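Local coordinates for protein FMN Adenylyltransferase (Candida glabrata, PDB 3FWK) that catalyses the transfer of the adenylyl group of ATP to FMN, the step of flavin metabolism that makes FAD, at residues 180-185 and 191-196; 45-50 and 82-87; 135-140 and 156-161. One frame throughout, in Å; residues are numbered along the deposited sequence. Where two conformers were deposited one is given.

In the fold
All three contacts lie well away from the centre of the chain, and they differ sharply in chemistry. Contact 1 pairs the two strands at one end of the six-stranded mixed sheet and is partly buried; it runs on backbone hydrogen bonds, an arginine grip and two CH-pi contacts. Contacts 2 and 3 are both small surface contacts without a hydrogen bond across them. Contact 3 sits at the opposite end of the same sheet, where strand 134-138 meets the close of helix 147-157 through aromatic and aliphatic groups alone. Contact 2 joins helices 31-50 and 69-86 and touches contact 1: Leu194 and Ile181 pack on Thr50 and Glu49, and Pro196 on Ile45 and Leu46.

Contact 1 (180-185 and 191-196)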
loop_
_atom_site.group_PDB
_atom_site.type_symbol
_atom_site.label_atom_id
_atom_site.label_comp_id
_atom_site.label_asym_id
_atom_site.label_seq_id
_atom_site.Cartn_x
_atom_site.Cartn_y
_atom_site.Cartn_z
ATOM N N PRO A 180 7.473 -1.405 -15.685
ATOM C CA PRO A 180 6.961 -0.156 -15.077
ATOM C C PRO A 180 5.918 0.603 -15.884
ATOM O O PRO A 180 5.077 1.285 -15.298
ATOM C CB PRO A 180 8.233 0.684 -14.871
ATOM C CG PRO A 180 9.309 -0.367 -14.668
ATOM C CD PRO A 180 8.942 -1.453 -15.692
ATOM N N ILE A 181 6.002 0.517 -17.203
ATOM C CA ILE A 181 5.027 1.161 -18.107
ATOM C C ILE A 181 4.588 0.075 -19.080
ATOM O O ILE A 181 5.423 -0.503 -19.778
ATOM C CB ILE A 181 5.661 2.328 -18.845
ATOM C CG1 ILE A 181 5.822 3.494 -17.865
ATOM C CG2 ILE A 181 4.695 2.855 -19.923
ATOM C CD1 ILE A 181 6.691 4.625 -18.388
ATOM N N GLN A 182 3.297 -0.235 -19.108
ATOM C CA GLN A 182 2.851 -1.433 -19.803
ATOM C C GLN A 182 1.360 -1.321 -20.139
ATOM O O GLN A 182 0.524 -1.189 -19.224
ATOM C CB GLN A 182 3.025 -2.634 -18.824
ATOM C CG GLN A 182 2.728 -3.992 -19.410
ATOM C CD GLN A 182 2.992 -5.099 -18.418
ATOM O OE1 GLN A 182 3.394 -4.873 -17.264
ATOM N NE2 GLN A 182 2.890 -6.345 -18.909
ATOM N N LYS A 183 0.981 -1.416 -21.404
ATOM C CA LYS A 183 -0.452 -1.381 -21.742
ATOM C C LYS A 183 -1.165 -2.555 -21.088
ATOM O O LYS A 183 -0.599 -3.626 -20.824
ATOM C CB LYS A 183 -0.650 -1.394 -23.269
ATOM C CG LYS A 183 -0.448 -0.054 -23.891
ATOM C CD LYS A 183 -0.757 -0.065 -25.378
ATOM C CE LYS A 183 -0.537 1.259 -26.034
ATOM N NZ LYS A 183 -1.702 2.115 -25.910
ATOM N N THR A 184 -2.470 -2.353 -20.845
ATOM C CA THR A 184 -3.324 -3.383 -20.265
ATOM C C THR A 184 -3.521 -4.571 -21.200
ATOM O O THR A 184 -3.281 -4.491 -22.416
ATOM C CB THR A 184 -4.719 -2.801 -19.953
ATOM O OG1 THR A 184 -5.177 -2.143 -21.134
ATOM C CG2 THR A 184 -4.666 -1.837 -18.802
ATOM N N ASP A 185 -3.987 -5.674 -20.627
ATOM C CA ASP A 185 -4.412 -6.858 -21.363
ATOM C C ASP A 185 -5.563 -6.528 -22.329
ATOM O O ASP A 185 -6.306 -5.555 -22.149
ATOM C CB ASP A 185 -4.946 -7.941 -20.380
ATOM C CG ASP A 185 -3.861 -8.566 -19.506
ATOM O OD1 ASP A 185 -2.652 -8.399 -19.797
ATOM O OD2 ASP A 185 -4.252 -9.272 -18.542
ATOM N N PHE A 191 -5.670 1.219 -21.293
ATOM C CA PHE A 191 -4.894 2.241 -20.633
ATOM C C PHE A 191 -3.466 1.734 -20.458
ATOM O O PHE A 191 -3.196 0.545 -20.645
ATOM C CB PHE A 191 -5.575 2.767 -19.326
ATOM C CG PHE A 191 -5.856 1.715 -18.262
ATOM C CD1 PHE A 191 -7.147 1.196 -18.047
ATOM C CD2 PHE A 191 -4.842 1.357 -17.366
ATOM C CE1 PHE A 191 -7.365 0.231 -17.019
ATOM C CE2 PHE A 191 -5.062 0.415 -16.349
ATOM C CZ PHE A 191 -6.327 -0.149 -16.183
ATOM N N TYR A 192 -2.566 2.642 -20.087
ATOM C CA TYR A 192 -1.223 2.227 -19.653
ATOM C C TYR A 192 -1.255 1.938 -18.153
ATOM O O TYR A 192 -1.765 2.751 -17.356
ATOM C CB TYR A 192 -0.227 3.362 -19.896
ATOM C CG TYR A 192 0.370 3.365 -21.274
ATOM C CD1 TYR A 192 1.517 2.619 -21.515
ATOM C CD2 TYR A 192 -0.171 4.120 -22.320
ATOM C CE1 TYR A 192 2.140 2.603 -22.769
ATOM C CE2 TYR A 192 0.460 4.127 -23.620
ATOM C CZ TYR A 192 1.621 3.345 -23.785
ATOM O OH TYR A 192 2.257 3.300 -25.011
ATOM N N ARG A 193 -0.787 0.770 -17.778
ATOM C CA ARG A 193 -0.465 0.517 -16.389
ATOM C C ARG A 193 0.853 1.171 -16.020
ATOM O O ARG A 193 1.846 1.051 -16.729
ATOM C CB ARG A 193 -0.355 -0.986 -16.144
ATOM C CG ARG A 193 -1.648 -1.751 -16.445
ATOM C CD ARG A 193 -1.454 -3.221 -16.191
ATOM N NE ARG A 193 -0.889 -3.807 -17.388
ATOM C CZ ARG A 193 -0.723 -5.113 -17.559
ATOM N NH1 ARG A 193 -0.890 -5.960 -16.533
ATOM N NH2 ARG A 193 -0.378 -5.574 -18.761
ATOM N N LEU A 194 0.848 1.855 -14.889
ATOM C CA LEU A 194 2.018 2.501 -14.305
ATOM C C LEU A 194 2.327 1.749 -13.063
ATOM O O LEU A 194 1.539 1.750 -12.112
ATOM C CB LEU A 194 1.702 3.974 -14.009
ATOM C CG LEU A 194 1.137 4.784 -15.180
ATOM C CD1 LEU A 194 0.721 6.156 -14.703
ATOM C CD2 LEU A 194 2.118 4.861 -16.347
ATOM N N GLN A 195 3.460 1.032 -13.070
ATOM C CA GLN A 195 3.745 0.037 -12.029
ATOM C C GLN A 195 5.101 0.350 -11.429
ATOM O O GLN A 195 6.105 -0.262 -11.789
ATOM C CB GLN A 195 3.701 -1.371 -12.619
ATOM C CG GLN A 195 2.257 -1.707 -13.016
ATOM C CD GLN A 195 2.012 -2.919 -13.877
ATOM O OE1 GLN A 195 1.007 -3.601 -13.673
ATOM N NE2 GLN A 195 2.877 -3.186 -14.861
ATOM N N PRO A 196 5.167 1.345 -10.539
ATOM C CA PRO A 196 6.457 1.873 -10.075
ATOM C C PRO A 196 7.014 1.198 -8.826
ATOM O O PRO A 196 8.019 1.693 -8.286
ATOM C CB PRO A 196 6.129 3.364 -9.789
ATOM C CG PRO A 196 4.686 3.582 -10.259
ATOM C CD PRO A 196 4.071 2.226 -10.102
HETATM O O HOH W 1 -0.313 -8.421 -18.358
#
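The beta hairpin of strands 181-183 and 192-194 closes one end of the sheet. Gln182 and Arg193 form its antiparallel hydrogen-bonded pair, Gln182 N giving to Arg193 O and Arg193 N to Gln182 O. Thr184 N reaches Phe191 O at 3.0 Å, nearly straight on to the carbonyl.

Arg193 bends at chi3 (-85°), which carries its guanidinium across to the neighbouring strand: Lys183 O lies in the guanidinium plane and takes NH2 at 2.8 Å, while Gln182 CD covers one face. Water 1 joins NH2 to Asp185 OD1, whose direct ion pair with NH2 is long. Beside it Gln195 NE2 bonds Gln182 OE1 at 3.0 Å, the amides turned 72° apart, and both side chains are held further by Lys179.

Thr184 CG2 stands over the Phe191 ring, 3.4 Å from its centroid. On the other side of the hairpin Lys183 CG lies over the Tyr192 ring, 3.9 Å from its centroid, and Ile181 CG2 comes to Tyr192 CD1 at 3.6 Å. Tyr192 also touches Trp54 and the bound glucose. Strand 192-194 continues the parallel strands beside 163-165, and 181-183 folds back antiparallel as the outermost strand, a hairpin at the edge of a Rossmann-like sheet.

Contact 2 (45-50 and 82-87); sequences ILINET and LWEYYI
Ile47 carries one side of this contact and Glu84 and Tyr85 the other. The delta methyl of Ile47 comes up against the end of the glutamate, with CD1 3.5 Å from Glu84 CD and 3.9 Å from Glu84 CG, so it meets the carboxylate carbon and the aliphatic stem together. The two side chains cross at about a right angle. Ile47 and Tyr85, by contrast, slide past each other in opposite directions, Ile47 CG2 coming to 4.1 Å from Tyr85 CD1. The same ring also passes the backbone of Ile47, with Tyr85 CE1 3.9 Å from Ile47 O. No hydrogen bond links the two segments; what holds them is van der Waals contact.

The glutamate reaches this far because its chain is extended, CG lying opposite the backbone N (chi1 -179°) and chi2 at 166°. Its carboxylate is then fixed from the first helix itself: OE1 forms a salt bridge with Lys43, one turn before Ile47. The charge is thereby paired although a methyl group lies against the carboxylate, and the ion pair fastens the same two helices that the isoleucine joins by packing.

This is a helix-to-helix contact near the C-terminal ends of helices 31-50 and 69-86, the second of which follows the first parallel strand, 61-64, of the Rossmann-like sheet. Ile47 and its neighbour Leu46 both pack on Cys81, so the touching surface continues back along helix 69-86.

Further out, the Tyr85 ring makes an edge-to-face contact with Phe51, just beyond the first segment. Residues 45-50 form a wider pi-type turn near the end of helix 31-50, in which Thr50 OG1 donates to Ile45 O at 2.9 Å, from above the carbonyl plane.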
loop_
_atom_site.group_PDB
_atom_site.type_symbol
_atom_site.label_atom_id
_atom_site.label_comp_id
_atom_site.label_asym_id
_atom_site.label_seq_id
_atom_site.Cartn_x
_atom_site.Cartn_y
_atom_site.Cartn_z
ATOM N N ILE A 45 10.974 6.557 -12.105
ATOM C CA ILE A 45 9.883 6.089 -12.940
ATOM C C ILE A 45 8.792 7.168 -12.980
ATOM O O ILE A 45 8.267 7.477 -14.055
ATOM C CB ILE A 45 9.340 4.741 -12.406
ATOM C CG1 ILE A 45 10.383 3.628 -12.661
ATOM C CG2 ILE A 45 8.007 4.394 -13.054
ATOM C CD1 ILE A 45 10.133 2.369 -11.838
ATOM N N LEU A 46 8.418 7.734 -11.824
ATOM C CA LEU A 46 7.335 8.704 -11.820
ATOM C C LEU A 46 7.743 10.044 -12.409
ATOM O O LEU A 46 7.071 10.592 -13.299
ATOM C CB LEU A 46 6.780 8.852 -10.408
ATOM C CG LEU A 46 5.976 7.648 -9.921
ATOM C CD1 LEU A 46 5.650 7.759 -8.447
ATOM C CD2 LEU A 46 4.725 7.415 -10.758
ATOM N N ILE A 47 8.844 10.613 -11.904
ATOM C CA ILE A 47 9.218 11.966 -12.294
ATOM C C ILE A 47 9.766 12.016 -13.721
ATOM O O ILE A 47 9.482 12.957 -14.465
ATOM C CB ILE A 47 10.243 12.528 -11.289
ATOM C CG1 ILE A 47 9.573 12.676 -9.918
ATOM C CG2 ILE A 47 10.855 13.846 -11.781
ATOM C CD1 ILE A 47 10.494 13.000 -8.751
ATOM N N ASN A 48 10.555 11.022 -14.110
ATOM C CA ASN A 48 11.190 11.027 -15.426
ATOM C C ASN A 48 10.394 10.326 -16.488
ATOM O O ASN A 48 10.405 10.758 -17.627
ATOM C CB ASN A 48 12.609 10.433 -15.364
ATOM C CG ASN A 48 13.518 11.193 -14.413
ATOM O OD1 ASN A 48 13.432 12.409 -14.321
ATOM N ND2 ASN A 48 14.383 10.480 -13.713
ATOM N N GLU A 49 9.734 9.211 -16.144
ATOM C CA GLU A 49 9.076 8.414 -17.177
ATOM C C GLU A 49 7.570 8.606 -17.252
ATOM O O GLU A 49 6.959 8.260 -18.255
ATOM C CB GLU A 49 9.372 6.928 -16.990
ATOM C CG GLU A 49 10.835 6.531 -17.010
ATOM C CD GLU A 49 10.982 5.014 -16.943
ATOM O OE1 GLU A 49 10.417 4.303 -17.830
ATOM O OE2 GLU A 49 11.619 4.527 -16.000
ATOM N N THR A 50 6.945 9.104 -16.193
ATOM C CA THR A 50 5.480 9.069 -16.128
ATOM C C THR A 50 4.895 10.458 -16.308
ATOM O O THR A 50 4.204 10.705 -17.298
ATOM C CB THR A 50 4.990 8.435 -14.820
ATOM O OG1 THR A 50 5.515 7.098 -14.725
ATOM C CG2 THR A 50 3.451 8.404 -14.747
ATOM N N LEU A 82 4.446 14.002 -6.766
ATOM C CA LEU A 82 3.636 15.154 -7.221
ATOM C C LEU A 82 4.177 16.451 -6.654
ATOM O O LEU A 82 4.304 17.450 -7.372
ATOM C CB LEU A 82 2.185 14.976 -6.774
ATOM C CG LEU A 82 1.389 13.877 -7.454
ATOM C CD1 LEU A 82 0.013 13.751 -6.793
ATOM C CD2 LEU A 82 1.245 14.135 -8.950
ATOM N N TRP A 83 4.485 16.457 -5.367
ATOM C CA TRP A 83 5.070 17.646 -4.759
ATOM C C TRP A 83 6.405 17.989 -5.404
ATOM O O TRP A 83 6.656 19.137 -5.785
ATOM C CB TRP A 83 5.212 17.465 -3.252
ATOM C CG TRP A 83 5.668 18.704 -2.564
ATOM C CD1 TRP A 83 6.963 19.055 -2.228
ATOM C CD2 TRP A 83 4.846 19.809 -2.171
ATOM N NE1 TRP A 83 6.976 20.316 -1.633
ATOM C CE2 TRP A 83 5.689 20.776 -1.572
ATOM C CE3 TRP A 83 3.471 20.043 -2.212
ATOM C CZ2 TRP A 83 5.201 21.984 -1.077
ATOM C CZ3 TRP A 83 2.984 21.246 -1.715
ATOM C CH2 TRP A 83 3.839 22.185 -1.150
ATOM N N GLU A 84 7.265 16.995 -5.529
ATOM C CA GLU A 84 8.593 17.241 -6.104
ATOM C C GLU A 84 8.496 17.763 -7.525
ATOM O O GLU A 84 9.169 18.748 -7.900
ATOM C CB GLU A 84 9.431 15.979 -6.003
ATOM C CG GLU A 84 10.861 16.161 -6.561
ATOM C CD GLU A 84 11.828 15.057 -6.190
ATOM O OE1 GLU A 84 11.518 14.147 -5.405
ATOM O OE2 GLU A 84 12.977 15.080 -6.723
ATOM N N TYR A 85 7.606 17.189 -8.317
ATOM C CA TYR A 85 7.499 17.536 -9.729
ATOM C C TYR A 85 6.965 18.946 -9.890
ATOM O O TYR A 85 7.495 19.721 -10.687
ATOM C CB TYR A 85 6.599 16.536 -10.455
ATOM C CG TYR A 85 6.546 16.686 -11.951
ATOM C CD1 TYR A 85 7.604 16.233 -12.747
ATOM C CD2 TYR A 85 5.415 17.207 -12.586
ATOM C CE1 TYR A 85 7.544 16.329 -14.136
ATOM C CE2 TYR A 85 5.360 17.307 -13.973
ATOM C CZ TYR A 85 6.443 16.867 -14.730
ATOM O OH TYR A 85 6.412 16.930 -16.125
ATOM N N TYR A 86 5.935 19.285 -9.130
ATOM C CA TYR A 86 5.252 20.575 -9.303
ATOM C C TYR A 86 5.787 21.725 -8.485
ATOM O O TYR A 86 5.668 22.895 -8.925
ATOM C CB TYR A 86 3.744 20.429 -9.097
ATOM C CG TYR A 86 3.106 19.654 -10.209
ATOM C CD1 TYR A 86 3.068 20.165 -11.510
ATOM C CD2 TYR A 86 2.593 18.364 -9.984
ATOM C CE1 TYR A 86 2.528 19.437 -12.542
ATOM C CE2 TYR A 86 2.030 17.642 -11.014
ATOM C CZ TYR A 86 2.004 18.184 -12.291
ATOM O OH TYR A 86 1.456 17.477 -13.311
ATOM N N ILE A 87 6.370 21.438 -7.334
ATOM C CA ILE A 87 6.885 22.475 -6.433
ATOM C C ILE A 87 8.399 22.539 -6.404
ATOM O O ILE A 87 8.992 23.627 -6.513
ATOM C CB ILE A 87 6.365 22.264 -4.997
ATOM C CG1 ILE A 87 4.823 22.216 -4.990
ATOM C CG2 ILE A 87 6.921 23.332 -4.031
ATOM C CD1 ILE A 87 4.123 23.509 -5.510
#

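Contact 3 (135-140 and 156-161); sequences SLYESD and QVFPET
Tyr137 leaves strand 134-138 pointing toward the end of helix 147-157, and its side chain takes up Phe158 first and Val157 further out. At the root, CB lies 4.0 Å from Phe158 CE2. That carbon stays close along the start of the ring: Tyr137 CG is 3.9 Å from Phe158 CE2, and Tyr137 CD1, the nearest of all, 3.6 Å. One step on, Tyr137 CE1 meets a methyl group, Val157 CG2, at 4.2 Å.

With chi1 at 173° the tyrosine ring is swung away from the strand's own N, across to the helix end. Phe158 comes in edge first. The ring planes stand at 85° with centroids 5.7 Å apart, an offset edge-to-face pair in which the phenylalanine edge is directed at the tyrosine face. Val157 works on both aromatics: its CG2 goes to Tyr137, while its CG1 sits over one face of the Phe158 ring, toward the rim.

Phe154, a turn earlier in the helix, meets both rings and completes an aromatic cluster. Phe158 is where the chain leaves the helix; its carbonyl opens a type I turn, accepting from both Thr161 N and Thr161 OG1. The contact lies within the beta-alpha-beta crossover of a Rossmann-like fold: strand 134-138, helix 147-157, then parallel strand 163-165 on the far side of 107-111 and 61-64.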
loop_
_atom_site.group_PDB
_atom_site.type_symbol
_atom_site.label_atom_id
_atom_site.label_comp_id
_atom_site.label_asym_id
_atom_site.label_seq_id
_atom_site.Cartn_x
_atom_site.Cartn_y
_atom_site.Cartn_z
ATOM N N SER A 135 -10.151 11.401 -4.174
ATOM C CA SER A 135 -11.497 11.361 -4.771
ATOM C C SER A 135 -11.745 9.923 -5.149
ATOM O O SER A 135 -11.254 9.441 -6.178
ATOM C CB SER A 135 -11.666 12.227 -5.987
ATOM O OG SER A 135 -13.018 12.040 -6.373
ATOM N N LEU A 136 -12.424 9.217 -4.265
ATOM C CA LEU A 136 -12.539 7.786 -4.336
ATOM C C LEU A 136 -13.738 7.370 -5.191
ATOM O O LEU A 136 -14.853 7.804 -4.975
ATOM C CB LEU A 136 -12.716 7.282 -2.923
ATOM C CG LEU A 136 -12.948 5.821 -2.705
ATOM C CD1 LEU A 136 -11.717 5.116 -3.195
ATOM C CD2 LEU A 136 -13.267 5.515 -1.224
ATOM N N TYR A 137 -13.468 6.497 -6.150
ATOM C CA TYR A 137 -14.464 5.696 -6.863
ATOM C C TYR A 137 -14.296 4.250 -6.421
ATOM O O TYR A 137 -13.180 3.726 -6.421
ATOM C CB TYR A 137 -14.265 5.794 -8.357
ATOM C CG TYR A 137 -15.151 4.844 -9.173
ATOM C CD1 TYR A 137 -16.356 5.276 -9.729
ATOM C CD2 TYR A 137 -14.772 3.516 -9.402
ATOM C CE1 TYR A 137 -17.124 4.418 -10.512
ATOM C CE2 TYR A 137 -15.542 2.655 -10.162
ATOM C CZ TYR A 137 -16.729 3.111 -10.701
ATOM O OH TYR A 137 -17.489 2.266 -11.483
ATOM N N GLU A 138 -15.397 3.597 -6.072
ATOM C CA GLU A 138 -15.379 2.168 -5.720
ATOM C C GLU A 138 -16.254 1.415 -6.706
ATOM O O GLU A 138 -17.385 1.848 -6.995
ATOM C CB GLU A 138 -15.932 1.920 -4.276
ATOM C CG GLU A 138 -15.106 2.612 -3.189
ATOM C CD GLU A 138 -15.430 2.117 -1.799
ATOM O OE1 GLU A 138 -16.515 1.534 -1.624
ATOM O OE2 GLU A 138 -14.601 2.289 -0.867
ATOM N N SER A 139 -15.768 0.284 -7.213
ATOM C CA SER A 139 -16.630 -0.622 -7.948
ATOM C C SER A 139 -17.686 -1.196 -7.014
ATOM O O SER A 139 -17.590 -1.099 -5.779
ATOM C CB SER A 139 -15.807 -1.723 -8.619
ATOM O OG SER A 139 -15.308 -2.627 -7.640
ATOM N N ASP A 140 -18.675 -1.850 -7.592
ATOM C CA ASP A 140 -19.799 -2.299 -6.792
ATOM C C ASP A 140 -19.540 -3.669 -6.212
ATOM O O ASP A 140 -19.529 -4.650 -6.948
ATOM C CB ASP A 140 -21.041 -2.358 -7.665
ATOM C CG ASP A 140 -22.269 -2.730 -6.899
ATOM O OD1 ASP A 140 -22.286 -3.050 -5.686
ATOM O OD2 ASP A 140 -23.326 -2.660 -7.577
ATOM N N GLN A 156 -15.916 3.878 -18.439
ATOM C CA GLN A 156 -17.153 4.542 -18.931
ATOM C C GLN A 156 -17.477 5.786 -18.100
ATOM O O GLN A 156 -17.980 6.776 -18.631
ATOM C CB GLN A 156 -18.346 3.581 -18.877
ATOM C CG GLN A 156 -18.278 2.426 -19.861
ATOM C CD GLN A 156 -19.352 1.335 -19.604
ATOM O OE1 GLN A 156 -20.051 1.345 -18.578
ATOM N NE2 GLN A 156 -19.461 0.382 -20.534
ATOM N N VAL A 157 -17.210 5.741 -16.798
ATOM C CA VAL A 157 -17.433 6.884 -15.928
ATOM C C VAL A 157 -16.361 7.931 -16.146
ATOM O O VAL A 157 -16.654 9.125 -16.151
ATOM C CB VAL A 157 -17.529 6.442 -14.447
ATOM C CG1 VAL A 157 -17.774 7.626 -13.509
ATOM C CG2 VAL A 157 -18.653 5.387 -14.295
ATOM N N PHE A 158 -15.113 7.500 -16.377
ATOM C CA PHE A 158 -13.980 8.423 -16.496
ATOM C C PHE A 158 -13.253 8.206 -17.815
ATOM O O PHE A 158 -12.109 7.705 -17.843
ATOM C CB PHE A 158 -13.008 8.243 -15.327
ATOM C CG PHE A 158 -13.644 8.477 -13.969
ATOM C CD1 PHE A 158 -13.739 9.758 -13.454
ATOM C CD2 PHE A 158 -14.078 7.408 -13.194
ATOM C CE1 PHE A 158 -14.288 9.973 -12.186
ATOM C CE2 PHE A 158 -14.636 7.621 -11.933
ATOM C CZ PHE A 158 -14.718 8.889 -11.434
ATOM N N PRO A 159 -13.883 8.562 -18.935
ATOM C CA PRO A 159 -13.303 8.245 -20.233
ATOM C C PRO A 159 -12.033 9.017 -20.590
ATOM O O PRO A 159 -11.389 8.650 -21.568
ATOM C CB PRO A 159 -14.454 8.570 -21.208
ATOM C CG PRO A 159 -15.253 9.606 -20.512
ATOM C CD PRO A 159 -15.207 9.232 -19.059
ATOM N N GLU A 160 -11.676 10.037 -19.827
ATOM C CA GLU A 160 -10.449 10.789 -20.049
ATOM C C GLU A 160 -9.202 10.022 -19.550
ATOM O O GLU A 160 -8.059 10.476 -19.744
ATOM C CB GLU A 160 -10.526 12.134 -19.302
ATOM C CG GLU A 160 -10.504 12.075 -17.756
ATOM C CD GLU A 160 -11.885 11.881 -17.070
ATOM O OE1 GLU A 160 -12.827 11.291 -17.662
ATOM O OE2 GLU A 160 -12.002 12.297 -15.889
ATOM N N THR A 161 -9.425 8.929 -18.815
ATOM C CA THR A 161 -8.339 8.202 -18.158
ATOM C C THR A 161 -7.446 7.613 -19.221
ATOM O O THR A 161 -7.934 6.893 -20.103
ATOM C CB THR A 161 -8.897 7.082 -17.264
ATOM O OG1 THR A 161 -9.836 7.623 -16.343
ATOM C CG2 THR A 161 -7.750 6.401 -16.481
#